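Local coordinates for protein diaminopimelate decarboxylase (Helicobacter pylori, PDB 2QGH) that catalyses the pyridoxal-phosphate-dependent decarboxylation of meso-diaminopimelate to L-lysine, the final step of lysine biosynthesis in bacteria, at residues Gln45-Tyr50 and Ser75-Leu80; Glu52-Arg57 and Ile276-Gly281; Asp161-Pro166 and Leu213-Glu218; Gly244-Ser249 and Ile256-Tyr261. All blocks are in the same frame, centred on the assembly; numbering follows the deposited sequence.

Interaction 1: Gln45-Tyr50 and Ser75-Leu80; sequences QAFLNY and SLLAHL
L80 ties its amide N to L77 O (3.1 Å), three residues back along the chain, and its carbonyl O faces across the contact to the ring of F47. That oxygen lies near the ring plane, off the edge, 3.3 Å from F47 CE2. It meets the slightly positive rim of C-H groups, which suits an acceptor better than the electron-rich face would. Alongside it, L80 CB sits 3.5 Å from the same F47 CE2, and L80 CD1 reaches F47 CD2 at 3.6 Å, so L80 lines the CD2-CE2 side of the ring. F47 gets there because its CG stands opposite the backbone N (chi1 175°), which throws the ring out from helix 40-52. These are two helices on the outside of an eight-stranded TIM-type barrel: 40-52 leads into the first barrel strand, 59-64, and 71-79 follows it. Strand 59-64 lies beneath both, with F47 resting on I61 and L77 on Y63. L77 approaches F47 from another quarter, and its CD2 methyl is 3.8 Å from F47 CG, set obliquely to the ring. Nearer the surface the packing thins, and L48 CD1 and L80 CD1 meet at 4.2 Å. One turn on from F47, Y50 turns away from this interface, packing on P280 and I246, and its hydroxyl is hydrogen-bonded to S283 OG.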
loop_
_atom_site.group_PDB
_atom_site.type_symbol
_atom_site.label_atom_id
_atom_site.label_comp_id
_atom_site.label_asym_id
_atom_site.label_seq_id
_atom_site.Cartn_x
_atom_site.Cartn_y
_atom_site.Cartn_z
ATOM N N GLN A 45 26.024 9.661 7.842
ATOM C CA GLN A 45 26.565 9.394 9.171
ATOM C C GLN A 45 26.123 8.021 9.679
ATOM O O GLN A 45 26.915 7.295 10.280
ATOM C CB GLN A 45 26.131 10.498 10.144
ATOM C CG GLN A 45 26.746 10.417 11.543
ATOM C CD GLN A 45 28.276 10.441 11.533
ATOM O OE1 GLN A 45 28.937 9.412 11.745
ATOM N NE2 GLN A 45 28.843 11.617 11.281
ATOM N N ALA A 46 24.866 7.662 9.430
ATOM C CA ALA A 46 24.339 6.369 9.861
ATOM C C ALA A 46 25.075 5.247 9.143
ATOM O O ALA A 46 25.332 4.188 9.714
ATOM C CB ALA A 46 22.846 6.283 9.565
ATOM N N PHE A 47 25.408 5.479 7.879
ATOM C CA PHE A 47 26.123 4.474 7.109
ATOM C C PHE A 47 27.552 4.356 7.622
ATOM O O PHE A 47 28.065 3.255 7.805
ATOM C CB PHE A 47 26.156 4.838 5.626
ATOM C CG PHE A 47 26.981 3.896 4.809
ATOM C CD1 PHE A 47 26.525 2.612 4.538
ATOM C CD2 PHE A 47 28.249 4.269 4.365
ATOM C CE1 PHE A 47 27.316 1.706 3.841
ATOM C CE2 PHE A 47 29.053 3.373 3.665
ATOM C CZ PHE A 47 28.587 2.086 3.402
ATOM N N LEU A 48 28.189 5.502 7.840
ATOM C CA LEU A 48 29.556 5.537 8.345
ATOM C C LEU A 48 29.682 4.873 9.715
ATOM O O LEU A 48 30.753 4.409 10.080
ATOM C CB LEU A 48 30.046 6.984 8.420
ATOM C CG LEU A 48 31.015 7.450 7.327
ATOM C CD1 LEU A 48 30.713 6.760 6.009
ATOM C CD2 LEU A 48 30.930 8.962 7.197
ATOM N N ASN A 49 28.595 4.824 10.474
ATOM C CA ASN A 49 28.644 4.187 11.784
ATOM C C ASN A 49 28.709 2.663 11.642
ATOM O O ASN A 49 29.381 1.993 12.421
ATOM C CB ASN A 49 27.434 4.597 12.626
ATOM C CG ASN A 49 27.448 6.075 12.971
ATOM O OD1 ASN A 49 28.511 6.665 13.167
ATOM N ND2 ASN A 49 26.266 6.677 13.059
ATOM N N TYR A 50 28.009 2.119 10.649
ATOM C CA TYR A 50 28.027 0.680 10.407
ATOM C C TYR A 50 29.382 0.297 9.829
ATOM O O TYR A 50 29.934 -0.755 10.143
ATOM C CB TYR A 50 26.930 0.288 9.414
ATOM C CG TYR A 50 25.628 -0.131 10.050
ATOM C CD1 TYR A 50 25.403 -1.459 10.421
ATOM C CD2 TYR A 50 24.621 0.803 10.295
ATOM C CE1 TYR A 50 24.206 -1.845 11.020
ATOM C CE2 TYR A 50 23.426 0.431 10.890
ATOM C CZ TYR A 50 23.222 -0.891 11.249
ATOM O OH TYR A 50 22.023 -1.251 11.817
ATOM N N SER A 75 22.918 6.837 -4.675
ATOM C CA SER A 75 24.141 7.401 -5.230
ATOM C C SER A 75 25.037 7.915 -4.103
ATOM O O SER A 75 26.256 7.767 -4.142
ATOM C CB SER A 75 23.804 8.543 -6.185
ATOM O OG SER A 75 24.967 9.006 -6.842
ATOM N N LEU A 76 24.424 8.540 -3.107
ATOM C CA LEU A 76 25.164 9.042 -1.963
ATOM C C LEU A 76 25.823 7.850 -1.268
ATOM O O LEU A 76 26.994 7.901 -0.885
ATOM C CB LEU A 76 24.220 9.756 -0.991
ATOM C CG LEU A 76 24.747 9.903 0.443
ATOM C CD1 LEU A 76 26.054 10.703 0.448
ATOM C CD2 LEU A 76 23.704 10.587 1.304
ATOM N N LEU A 77 25.076 6.765 -1.111
ATOM C CA LEU A 77 25.637 5.594 -0.457
ATOM C C LEU A 77 26.743 4.981 -1.296
ATOM O O LEU A 77 27.716 4.465 -0.759
ATOM C CB LEU A 77 24.541 4.574 -0.180
ATOM C CG LEU A 77 23.581 5.000 0.938
ATOM C CD1 LEU A 77 22.314 4.159 0.891
ATOM C CD2 LEU A 77 24.280 4.865 2.287
ATOM N N ALA A 78 26.608 5.056 -2.615
ATOM C CA ALA A 78 27.614 4.496 -3.508
ATOM C C ALA A 78 28.949 5.231 -3.386
ATOM O O ALA A 78 30.014 4.618 -3.454
ATOM C CB ALA A 78 27.123 4.553 -4.944
ATOM N N HIS A 79 28.886 6.547 -3.210
ATOM C CA HIS A 79 30.095 7.352 -3.090
ATOM C C HIS A 79 30.839 6.969 -1.818
ATOM O O HIS A 79 32.036 7.228 -1.684
ATOM C CB HIS A 79 29.741 8.843 -3.078
ATOM C CG HIS A 79 30.937 9.748 -3.066
ATOM N ND1 HIS A 79 31.426 10.324 -1.912
ATOM C CD2 HIS A 79 31.768 10.140 -4.062
ATOM C CE1 HIS A 79 32.505 11.031 -2.198
ATOM N NE2 HIS A 79 32.734 10.936 -3.496
ATOM N N LEU A 80 30.118 6.341 -0.895
ATOM C CA LEU A 80 30.681 5.897 0.369
ATOM C C LEU A 80 31.053 4.429 0.230
ATOM O O LEU A 80 31.305 3.741 1.216
ATOM C CB LEU A 80 29.657 6.075 1.491
ATOM C CG LEU A 80 29.149 7.511 1.691
ATOM C CD1 LEU A 80 28.120 7.549 2.800
ATOM C CD2 LEU A 80 30.307 8.425 2.026
#

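Interaction 2: Glu52-Arg57 and Ile276-Gly281; sequences EAFKGR and IICEPG. With PLP (pyridoxal-5'-phosphate), chain B.
The ring of F54 is capped by the CD1 methyl of I276, which sits 3.9 Å from the ring centroid and only 13° off its normal, a clean CH-pi contact over the middle of one face. I276 CG1 is anti to the backbone N (chi1 166°), and this carries CD1 out over the ring; the CG2 branch of I276 reaches F54 CD1 at 4.0 Å. Two residues along the strand, C278 adds a sulfur-aromatic contact: its SG is 3.6 Å from F54 CE2 but comes in obliquely. A262 of helix 258-268 also packs on F54. This is the tight half, fully buried. The loose half is the turn at K55 and G56, exposed to solvent. R57 comes back toward the strand without closing on it, and its NH1 is hydrogen-bonded to L272 O. Past C278 the chain leaves the sheet for the cofactor. E279 OE1 lies 2.9 Å from N1 of the pyridoxal phosphate and is held by H203 NE2, while G281 N donates to the phosphate O2P at 2.7 Å. A last barrel strand running straight into a glycine-containing phosphate loop is typical of the cofactor site of fold-type III pyridoxal-phosphate enzymes.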
loop_
_atom_site.group_PDB
_atom_site.type_symbol
_atom_site.label_atom_id
_atom_site.label_comp_id
_atom_site.label_asym_id
_atom_site.label_seq_id
_atom_site.Cartn_x
_atom_site.Cartn_y
_atom_site.Cartn_z
ATOM N N GLU A 52 32.278 1.673 10.383
ATOM C CA GLU A 52 33.340 1.700 11.383
ATOM C C GLU A 52 33.109 0.730 12.541
ATOM O O GLU A 52 34.052 0.333 13.226
ATOM C CB GLU A 52 33.506 3.115 11.942
ATOM C CG GLU A 52 32.374 3.552 12.862
ATOM C CD GLU A 52 32.712 4.798 13.668
ATOM O OE1 GLU A 52 31.884 5.203 14.514
ATOM O OE2 GLU A 52 33.805 5.372 13.457
ATOM N N ALA A 53 31.855 0.356 12.770
ATOM C CA ALA A 53 31.526 -0.567 13.847
ATOM C C ALA A 53 32.250 -1.898 13.650
ATOM O O ALA A 53 32.277 -2.744 14.541
ATOM C CB ALA A 53 30.023 -0.791 13.899
ATOM N N PHE A 54 32.842 -2.069 12.475
ATOM C CA PHE A 54 33.561 -3.285 12.142
ATOM C C PHE A 54 34.906 -2.957 11.501
ATOM O O PHE A 54 35.074 -3.083 10.288
ATOM C CB PHE A 54 32.726 -4.132 11.183
ATOM C CG PHE A 54 31.548 -4.799 11.828
ATOM C CD1 PHE A 54 31.726 -5.901 12.656
ATOM C CD2 PHE A 54 30.257 -4.329 11.604
ATOM C CE1 PHE A 54 30.634 -6.527 13.249
ATOM C CE2 PHE A 54 29.162 -4.949 12.193
ATOM C CZ PHE A 54 29.352 -6.049 13.016
ATOM N N LYS A 55 35.859 -2.535 12.320
ATOM C CA LYS A 55 37.194 -2.199 11.835
ATOM C C LYS A 55 38.153 -3.361 12.095
ATOM O O LYS A 55 39.056 -3.628 11.298
ATOM C CB LYS A 55 37.704 -0.941 12.538
ATOM C CG LYS A 55 36.849 0.290 12.300
ATOM C CD LYS A 55 37.201 1.402 13.277
ATOM C CE LYS A 55 38.663 1.802 13.169
ATOM N NZ LYS A 55 38.988 2.323 11.813
ATOM N N GLY A 56 37.943 -4.051 13.214
ATOM C CA GLY A 56 38.788 -5.181 13.562
ATOM C C GLY A 56 38.482 -6.415 12.732
ATOM O O GLY A 56 38.850 -7.534 13.106
ATOM N N ARG A 57 37.806 -6.207 11.604
ATOM C CA ARG A 57 37.436 -7.291 10.701
ATOM C C ARG A 57 37.029 -6.783 9.326
ATOM O O ARG A 57 36.715 -5.604 9.144
ATOM C CB ARG A 57 36.267 -8.097 11.269
ATOM C CG ARG A 57 36.642 -9.153 12.277
ATOM C CD ARG A 57 35.923 -10.457 11.962
ATOM N NE ARG A 57 36.206 -11.492 12.950
ATOM C CZ ARG A 57 35.879 -12.771 12.801
ATOM N NH1 ARG A 57 35.261 -13.171 11.699
ATOM N NH2 ARG A 57 36.166 -13.645 13.755
ATOM N N ILE A 276 32.220 -10.383 7.562
ATOM C CA ILE A 276 30.878 -10.183 8.060
ATOM C C ILE A 276 30.114 -9.225 7.151
ATOM O O ILE A 276 30.662 -8.238 6.661
ATOM C CB ILE A 276 30.913 -9.703 9.558
ATOM C CG1 ILE A 276 29.551 -9.152 9.994
ATOM C CG2 ILE A 276 32.027 -8.692 9.762
ATOM C CD1 ILE A 276 29.280 -7.743 9.538
ATOM N N ILE A 277 28.854 -9.559 6.891
ATOM C CA ILE A 277 27.993 -8.736 6.054
ATOM C C ILE A 277 26.757 -8.329 6.840
ATOM O O ILE A 277 26.133 -9.153 7.524
ATOM C CB ILE A 277 27.498 -9.487 4.787
ATOM C CG1 ILE A 277 28.662 -9.810 3.846
ATOM C CG2 ILE A 277 26.473 -8.630 4.055
ATOM C CD1 ILE A 277 28.219 -10.496 2.550
ATOM N N CYS A 278 26.408 -7.053 6.740
ATOM C CA CYS A 278 25.222 -6.538 7.406
ATOM C C CYS A 278 24.336 -5.947 6.317
ATOM O O CYS A 278 24.824 -5.329 5.366
ATOM C CB CYS A 278 25.588 -5.453 8.421
ATOM S SG CYS A 278 26.645 -5.989 9.793
ATOM N N GLU A 279 23.033 -6.140 6.461
ATOM C CA GLU A 279 22.079 -5.624 5.495
ATOM C C GLU A 279 21.128 -4.602 6.144
ATOM O O GLU A 279 19.907 -4.749 6.090
ATOM C CB GLU A 279 21.296 -6.793 4.901
ATOM C CG GLU A 279 22.200 -7.907 4.383
ATOM C CD GLU A 279 21.427 -9.087 3.839
ATOM O OE1 GLU A 279 20.340 -9.385 4.374
ATOM O OE2 GLU A 279 21.912 -9.734 2.890
ATOM N N PRO A 280 21.687 -3.542 6.759
ATOM C CA PRO A 280 20.858 -2.522 7.404
ATOM C C PRO A 280 20.010 -1.731 6.409
ATOM O O PRO A 280 20.471 -1.369 5.323
ATOM C CB PRO A 280 21.888 -1.645 8.101
ATOM C CG PRO A 280 23.013 -1.652 7.124
ATOM C CD PRO A 280 23.102 -3.129 6.753
ATOM N N GLY A 281 18.766 -1.468 6.789
ATOM C CA GLY A 281 17.872 -0.708 5.936
ATOM C C GLY A 281 17.292 0.474 6.694
ATOM O O GLY A 281 17.691 1.621 6.482
HETATM N N1 PLP B . 17.868 -8.018 4.798
HETATM C C2 PLP B . 16.766 -8.851 4.513
HETATM C C2A PLP B . 16.966 -10.173 3.882
HETATM C C3 PLP B . 15.437 -8.360 4.831
HETATM O O3 PLP B . 14.320 -9.126 4.558
HETATM C C4 PLP B . 15.265 -7.105 5.413
HETATM C C4A PLP B . 13.898 -6.833 5.934
HETATM C C5 PLP B . 16.366 -6.277 5.680
HETATM C C6 PLP B . 17.700 -6.759 5.391
HETATM C C5A PLP B . 16.317 -4.859 6.057
HETATM O O4P PLP B . 16.070 -4.763 7.441
HETATM P P PLP B . 15.940 -3.467 8.109
HETATM O O1P PLP B . 15.288 -2.274 7.343
HETATM O O2P PLP B . 17.441 -3.112 8.501
HETATM O O3P PLP B . 15.042 -3.735 9.378
#

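Interaction 3: Asp161-Pro166 and Leu213-Glu218; sequences DAKTHP and LEPIIE
P215 is the residue on which the loop at D161-K163 rests, where a long excursion after barrel strand 150-155 passes the N-terminal part of helix 213-232, one of the outer helices of the TIM-type barrel. Along the helix, L213 comes first. Its carbonyl O receives I217 N at 3.2 Å, and its side chain turns from the loop to D260 and Y261 of helix 258-268. E214 does the same for the next step, its O taking E218 N at 2.8 Å, while its own amide is hydrogen-bonded to D212 OD2. P215 then supplies the surface that the loop touches. Lacking an N-H, it costs the helix no backbone bond near its N-terminal end, where amides have no partner within the helix. Its CB lies 3.6 Å from D161 O and 4.1 Å from A162 CA, so the pyrrolidine ring packs mainly on backbone; CG faces the aliphatic part of K163, with K163 CD at 4.4 Å. I216 packs on Y261. E218, one turn after P215, leans toward the loop side and packs on I160, but its OE1 is spent on a salt bridge with K222 NZ. On the loop itself, the D161 carboxylate folds back, its CG opposite the backbone N (chi1 -177°), and OD2 accepts a weak, bent hydrogen bond from K163 N at 2.7 Å, the N-H...O angle being 126°.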
loop_
_atom_site.group_PDB
_atom_site.type_symbol
_atom_site.label_atom_id
_atom_site.label_comp_id
_atom_site.label_asym_id
_atom_site.label_seq_id
_atom_site.Cartn_x
_atom_site.Cartn_y
_atom_site.Cartn_z
ATOM N N ASP A 161 12.456 -16.416 17.577
ATOM C CA ASP A 161 11.508 -15.305 17.627
ATOM C C ASP A 161 12.271 -13.987 17.804
ATOM O O ASP A 161 12.930 -13.775 18.821
ATOM C CB ASP A 161 10.544 -15.528 18.798
ATOM C CG ASP A 161 9.468 -14.466 18.889
ATOM O OD1 ASP A 161 8.294 -14.784 18.601
ATOM O OD2 ASP A 161 9.797 -13.318 19.251
ATOM N N ALA A 162 12.179 -13.103 16.816
ATOM C CA ALA A 162 12.882 -11.821 16.872
ATOM C C ALA A 162 12.252 -10.821 17.848
ATOM O O ALA A 162 12.837 -9.774 18.144
ATOM C CB ALA A 162 12.952 -11.213 15.477
ATOM N N LYS A 163 11.062 -11.148 18.344
ATOM C CA LYS A 163 10.353 -10.287 19.284
ATOM C C LYS A 163 10.024 -8.918 18.687
ATOM O O LYS A 163 10.438 -7.882 19.212
ATOM C CB LYS A 163 11.170 -10.107 20.573
ATOM C CG LYS A 163 11.308 -11.373 21.422
ATOM C CD LYS A 163 11.943 -11.070 22.775
ATOM C CE LYS A 163 11.110 -10.049 23.550
ATOM N NZ LYS A 163 11.649 -9.755 24.909
ATOM N N THR A 164 9.271 -8.928 17.593
ATOM C CA THR A 164 8.873 -7.702 16.919
ATOM C C THR A 164 7.427 -7.846 16.433
ATOM O O THR A 164 6.671 -8.671 16.949
ATOM C CB THR A 164 9.813 -7.417 15.724
ATOM O OG1 THR A 164 9.466 -6.169 15.115
ATOM C CG2 THR A 164 9.717 -8.537 14.695
ATOM N N HIS A 165 7.035 -7.037 15.455
ATOM C CA HIS A 165 5.681 -7.118 14.912
ATOM C C HIS A 165 5.626 -8.370 14.026
ATOM O O HIS A 165 6.550 -8.639 13.258
ATOM C CB HIS A 165 5.356 -5.858 14.091
ATOM C CG HIS A 165 3.932 -5.782 13.627
ATOM N ND1 HIS A 165 3.380 -6.699 12.754
ATOM C CD2 HIS A 165 2.946 -4.899 13.916
ATOM C CE1 HIS A 165 2.116 -6.384 12.529
ATOM N NE2 HIS A 165 1.828 -5.295 13.221
ATOM N N PRO A 166 4.545 -9.157 14.135
ATOM C CA PRO A 166 4.439 -10.371 13.317
ATOM C C PRO A 166 4.690 -10.170 11.818
ATOM O O PRO A 166 5.294 -11.028 11.170
ATOM C CB PRO A 166 3.020 -10.871 13.620
ATOM C CG PRO A 166 2.280 -9.616 14.028
ATOM C CD PRO A 166 3.300 -8.921 14.889
ATOM N N LEU A 213 18.675 -7.143 21.551
ATOM C CA LEU A 213 19.863 -7.734 20.935
ATOM C C LEU A 213 20.075 -9.223 21.212
ATOM O O LEU A 213 20.916 -9.847 20.582
ATOM C CB LEU A 213 21.112 -6.958 21.372
ATOM C CG LEU A 213 22.472 -7.475 20.890
ATOM C CD1 LEU A 213 22.550 -7.358 19.377
ATOM C CD2 LEU A 213 23.591 -6.679 21.540
ATOM N N GLU A 214 19.323 -9.797 22.146
ATOM C CA GLU A 214 19.489 -11.218 22.462
ATOM C C GLU A 214 19.114 -12.157 21.326
ATOM O O GLU A 214 19.871 -13.076 21.007
ATOM C CB GLU A 214 18.701 -11.607 23.718
ATOM C CG GLU A 214 19.299 -11.078 25.012
ATOM C CD GLU A 214 18.702 -11.724 26.255
ATOM O OE1 GLU A 214 19.033 -11.273 27.374
ATOM O OE2 GLU A 214 17.906 -12.683 26.122
ATOM N N PRO A 215 17.946 -11.949 20.695
ATOM C CA PRO A 215 17.563 -12.843 19.598
ATOM C C PRO A 215 18.582 -12.850 18.456
ATOM O O PRO A 215 18.861 -13.892 17.868
ATOM C CB PRO A 215 16.202 -12.301 19.171
ATOM C CG PRO A 215 15.654 -11.751 20.437
ATOM C CD PRO A 215 16.850 -11.019 21.006
ATOM N N ILE A 216 19.142 -11.685 18.156
ATOM C CA ILE A 216 20.128 -11.562 17.089
ATOM C C ILE A 216 21.369 -12.381 17.442
ATOM O O ILE A 216 21.838 -13.205 16.644
ATOM C CB ILE A 216 20.509 -10.080 16.874
ATOM C CG1 ILE A 216 19.247 -9.279 16.539
ATOM C CG2 ILE A 216 21.530 -9.947 15.748
ATOM C CD1 ILE A 216 19.447 -7.778 16.527
ATOM N N ILE A 217 21.884 -12.166 18.651
ATOM C CA ILE A 217 23.059 -12.886 19.129
ATOM C C ILE A 217 22.823 -14.396 19.142
ATOM O O ILE A 217 23.676 -15.168 18.695
ATOM C CB ILE A 217 23.449 -12.418 20.538
ATOM C CG1 ILE A 217 23.772 -10.929 20.498
ATOM C CG2 ILE A 217 24.645 -13.215 21.049
ATOM C CD1 ILE A 217 24.805 -10.567 19.441
ATOM N N GLU A 218 21.664 -14.818 19.641
ATOM C CA GLU A 218 21.350 -16.237 19.675
ATOM C C GLU A 218 21.392 -16.797 18.257
ATOM O O GLU A 218 21.872 -17.903 18.031
ATOM C CB GLU A 218 19.969 -16.471 20.280
ATOM C CG GLU A 218 19.592 -17.941 20.386
ATOM C CD GLU A 218 18.175 -18.154 20.899
ATOM O OE1 GLU A 218 17.710 -19.318 20.916
ATOM O OE2 GLU A 218 17.527 -17.159 21.286
#

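Interaction 4: Gly244-Ser249 and Ile256-Tyr261; sequences GGIGVS and IKLYDY. With PLP (pyridoxal-5'-phosphate), chain B.
I246 drives its CD1 methyl squarely onto the ring of Y261: the methyl carbon is 3.6 Å from the ring centroid and only 4° off the normal, so it meets all six ring carbons almost evenly. L258 adds a second apolar neighbour, its CD2 lying 4.1 Å from I246 CD1. The ring is offered to the loop because Y261 CG stands opposite the backbone N (chi1 177°), and its backbone is fixed in the first turn of helix 258-268, where Y261 N bonds to K257 O at 3.0 Å. V242 also packs on Y261, and Y50 of helix 40-52 on L258. Two waters stitch the segments together. One, in the plane of the Y261 ring at its edge, accepts from Y261 OH at 2.5 Å, a short distance whose exact value is uncertain, and donates to G244 O at 2.8 Å. The other donates to G247 O at 2.8 Å and accepts from I256 N at 3.1 Å. Further out, L210 makes backbone hydrogen bonds with both G245 and G247, and H205 ND1 is bonded to G244 N. These bonds hold a glycine-rich loop after barrel strand 239-241, part of the phosphate-binding site of the TIM-type barrel. G245 N donates to O2P of the pyridoxal phosphate at 3.0 Å and an N-H...O angle of 178°, about as straight as such a bond gets. A neutral peptide N-H thus helps to hold a charged phosphate, while the methyl-on-ring contact behind it depends on dispersion and needs no charge of its own.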
loop_
_atom_site.group_PDB
_atom_site.type_symbol
_atom_site.label_atom_id
_atom_site.label_comp_id
_atom_site.label_asym_id
_atom_site.label_seq_id
_atom_site.Cartn_x
_atom_site.Cartn_y
_atom_site.Cartn_z
ATOM N N GLY A 244 19.746 -7.442 8.319
ATOM C CA GLY A 244 19.538 -6.142 8.936
ATOM C C GLY A 244 18.661 -6.338 10.157
ATOM O O GLY A 244 18.861 -7.292 10.908
ATOM N N GLY A 245 17.702 -5.444 10.378
ATOM C CA GLY A 245 16.806 -5.618 11.507
ATOM C C GLY A 245 16.914 -4.703 12.709
ATOM O O GLY A 245 16.021 -4.705 13.547
ATOM N N ILE A 246 17.984 -3.928 12.822
ATOM C CA ILE A 246 18.122 -3.030 13.969
ATOM C C ILE A 246 17.055 -1.935 13.938
ATOM O O ILE A 246 16.959 -1.177 12.971
ATOM C CB ILE A 246 19.525 -2.398 14.007
ATOM C CG1 ILE A 246 20.548 -3.472 14.390
ATOM C CG2 ILE A 246 19.549 -1.216 14.977
ATOM C CD1 ILE A 246 21.960 -2.957 14.609
ATOM N N GLY A 247 16.255 -1.863 14.996
ATOM C CA GLY A 247 15.185 -0.879 15.066
ATOM C C GLY A 247 15.592 0.539 15.417
ATOM O O GLY A 247 16.695 0.777 15.917
ATOM N N VAL A 248 14.708 1.494 15.135
ATOM C CA VAL A 248 14.988 2.890 15.449
ATOM C C VAL A 248 14.081 3.341 16.583
ATOM O O VAL A 248 13.195 2.599 17.022
ATOM C CB VAL A 248 14.795 3.836 14.225
ATOM C CG1 VAL A 248 15.829 3.514 13.149
ATOM C CG2 VAL A 248 13.385 3.715 13.672
ATOM N N SER A 249 14.303 4.556 17.061
ATOM C CA SER A 249 13.511 5.063 18.163
ATOM C C SER A 249 12.256 5.800 17.710
ATOM O O SER A 249 12.199 7.021 17.758
ATOM C CB SER A 249 14.367 5.981 19.033
ATOM O OG SER A 249 13.818 6.070 20.332
ATOM N N ILE A 256 19.341 -0.542 20.099
ATOM C CA ILE A 256 20.479 -1.451 20.161
ATOM C C ILE A 256 21.706 -0.693 19.667
ATOM O O ILE A 256 21.755 -0.273 18.510
ATOM C CB ILE A 256 20.274 -2.671 19.239
ATOM C CG1 ILE A 256 19.145 -3.557 19.774
ATOM C CG2 ILE A 256 21.574 -3.458 19.122
ATOM C CD1 ILE A 256 18.832 -4.749 18.887
ATOM N N LYS A 257 22.690 -0.509 20.544
ATOM C CA LYS A 257 23.917 0.193 20.173
ATOM C C LYS A 257 24.736 -0.653 19.194
ATOM O O LYS A 257 24.737 -1.880 19.275
ATOM C CB LYS A 257 24.763 0.477 21.414
ATOM C CG LYS A 257 24.056 1.272 22.492
ATOM C CD LYS A 257 24.986 1.556 23.660
ATOM C CE LYS A 257 24.351 2.528 24.642
ATOM N NZ LYS A 257 23.995 3.830 23.997
ATOM N N LEU A 258 25.434 0.004 18.275
ATOM C CA LEU A 258 26.249 -0.705 17.296
ATOM C C LEU A 258 27.457 -1.369 17.948
ATOM O O LEU A 258 27.886 -2.441 17.520
ATOM C CB LEU A 258 26.723 0.254 16.200
ATOM C CG LEU A 258 26.256 -0.031 14.769
ATOM C CD1 LEU A 258 26.744 -1.395 14.337
ATOM C CD2 LEU A 258 24.743 0.025 14.690
ATOM N N TYR A 259 28.005 -0.731 18.976
ATOM C CA TYR A 259 29.164 -1.276 19.679
ATOM C C TYR A 259 28.829 -2.626 20.305
ATOM O O TYR A 259 29.623 -3.561 20.247
ATOM C CB TYR A 259 29.649 -0.290 20.756
ATOM C CG TYR A 259 30.738 -0.836 21.662
ATOM C CD1 TYR A 259 30.417 -1.571 22.804
ATOM C CD2 TYR A 259 32.087 -0.639 21.366
ATOM C CE1 TYR A 259 31.414 -2.100 23.629
ATOM C CE2 TYR A 259 33.091 -1.162 22.181
ATOM C CZ TYR A 259 32.746 -1.892 23.311
ATOM O OH TYR A 259 33.725 -2.426 24.116
ATOM N N ASP A 260 27.646 -2.723 20.898
ATOM C CA ASP A 260 27.203 -3.960 21.522
ATOM C C ASP A 260 26.840 -4.986 20.450
ATOM O O ASP A 260 27.117 -6.178 20.598
ATOM C CB ASP A 260 26.000 -3.672 22.425
ATOM C CG ASP A 260 26.326 -2.667 23.521
ATOM O OD1 ASP A 260 25.396 -2.024 24.058
ATOM O OD2 ASP A 260 27.524 -2.519 23.853
ATOM N N TYR A 261 26.221 -4.513 19.370
ATOM C CA TYR A 261 25.817 -5.367 18.251
ATOM C C TYR A 261 27.042 -6.060 17.661
ATOM O O TYR A 261 27.077 -7.292 17.521
ATOM C CB TYR A 261 25.149 -4.507 17.175
ATOM C CG TYR A 261 24.734 -5.214 15.892
ATOM C CD1 TYR A 261 23.690 -6.142 15.880
ATOM C CD2 TYR A 261 25.309 -4.858 14.667
ATOM C CE1 TYR A 261 23.218 -6.685 14.677
ATOM C CE2 TYR A 261 24.849 -5.389 13.465
ATOM C CZ TYR A 261 23.797 -6.298 13.473
ATOM O OH TYR A 261 23.301 -6.765 12.269
HETATM N N1 PLP B . 17.868 -8.018 4.798
HETATM C C2 PLP B . 16.766 -8.851 4.513
HETATM C C2A PLP B . 16.966 -10.173 3.882
HETATM C C3 PLP B . 15.437 -8.360 4.831
HETATM O O3 PLP B . 14.320 -9.126 4.558
HETATM C C4 PLP B . 15.265 -7.105 5.413
HETATM C C4A PLP B . 13.898 -6.833 5.934
HETATM C C5 PLP B . 16.366 -6.277 5.680
HETATM C C6 PLP B . 17.700 -6.759 5.391
HETATM C C5A PLP B . 16.317 -4.859 6.057
HETATM O O4P PLP B . 16.070 -4.763 7.441
HETATM P P PLP B . 15.940 -3.467 8.109
HETATM O O1P PLP B . 15.288 -2.274 7.343
HETATM O O2P PLP B . 17.441 -3.112 8.501
HETATM O O3P PLP B . 15.042 -3.735 9.378
HETATM O O HOH W 1 21.244 -8.121 12.066
HETATM O O HOH W 2 17.127 -1.170 17.949
#

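Overall arrangement
Interactions 2 and 4 share one cofactor phosphate: G281 N and G245 N both donate to its O2P, and the centres of the two interactions are about 12 Å apart. They also touch directly, C278 SG lying 4.1 Å from Y261 CE2. Y50 brings in interaction 1, with its CZ 3.5 Å from P280 CB and its OH 3.3 Å from I246 CD1. Interaction 3 reaches the group through interaction 4, where I216 CG2 is 3.8 Å from Y261 CE1, and stays about 8 Å from interaction 1 at the nearest atoms. Outer helices 40-52, 213-232 and 258-268 are thus joined, through Y50 and Y261, behind the loops that hold the cofactor.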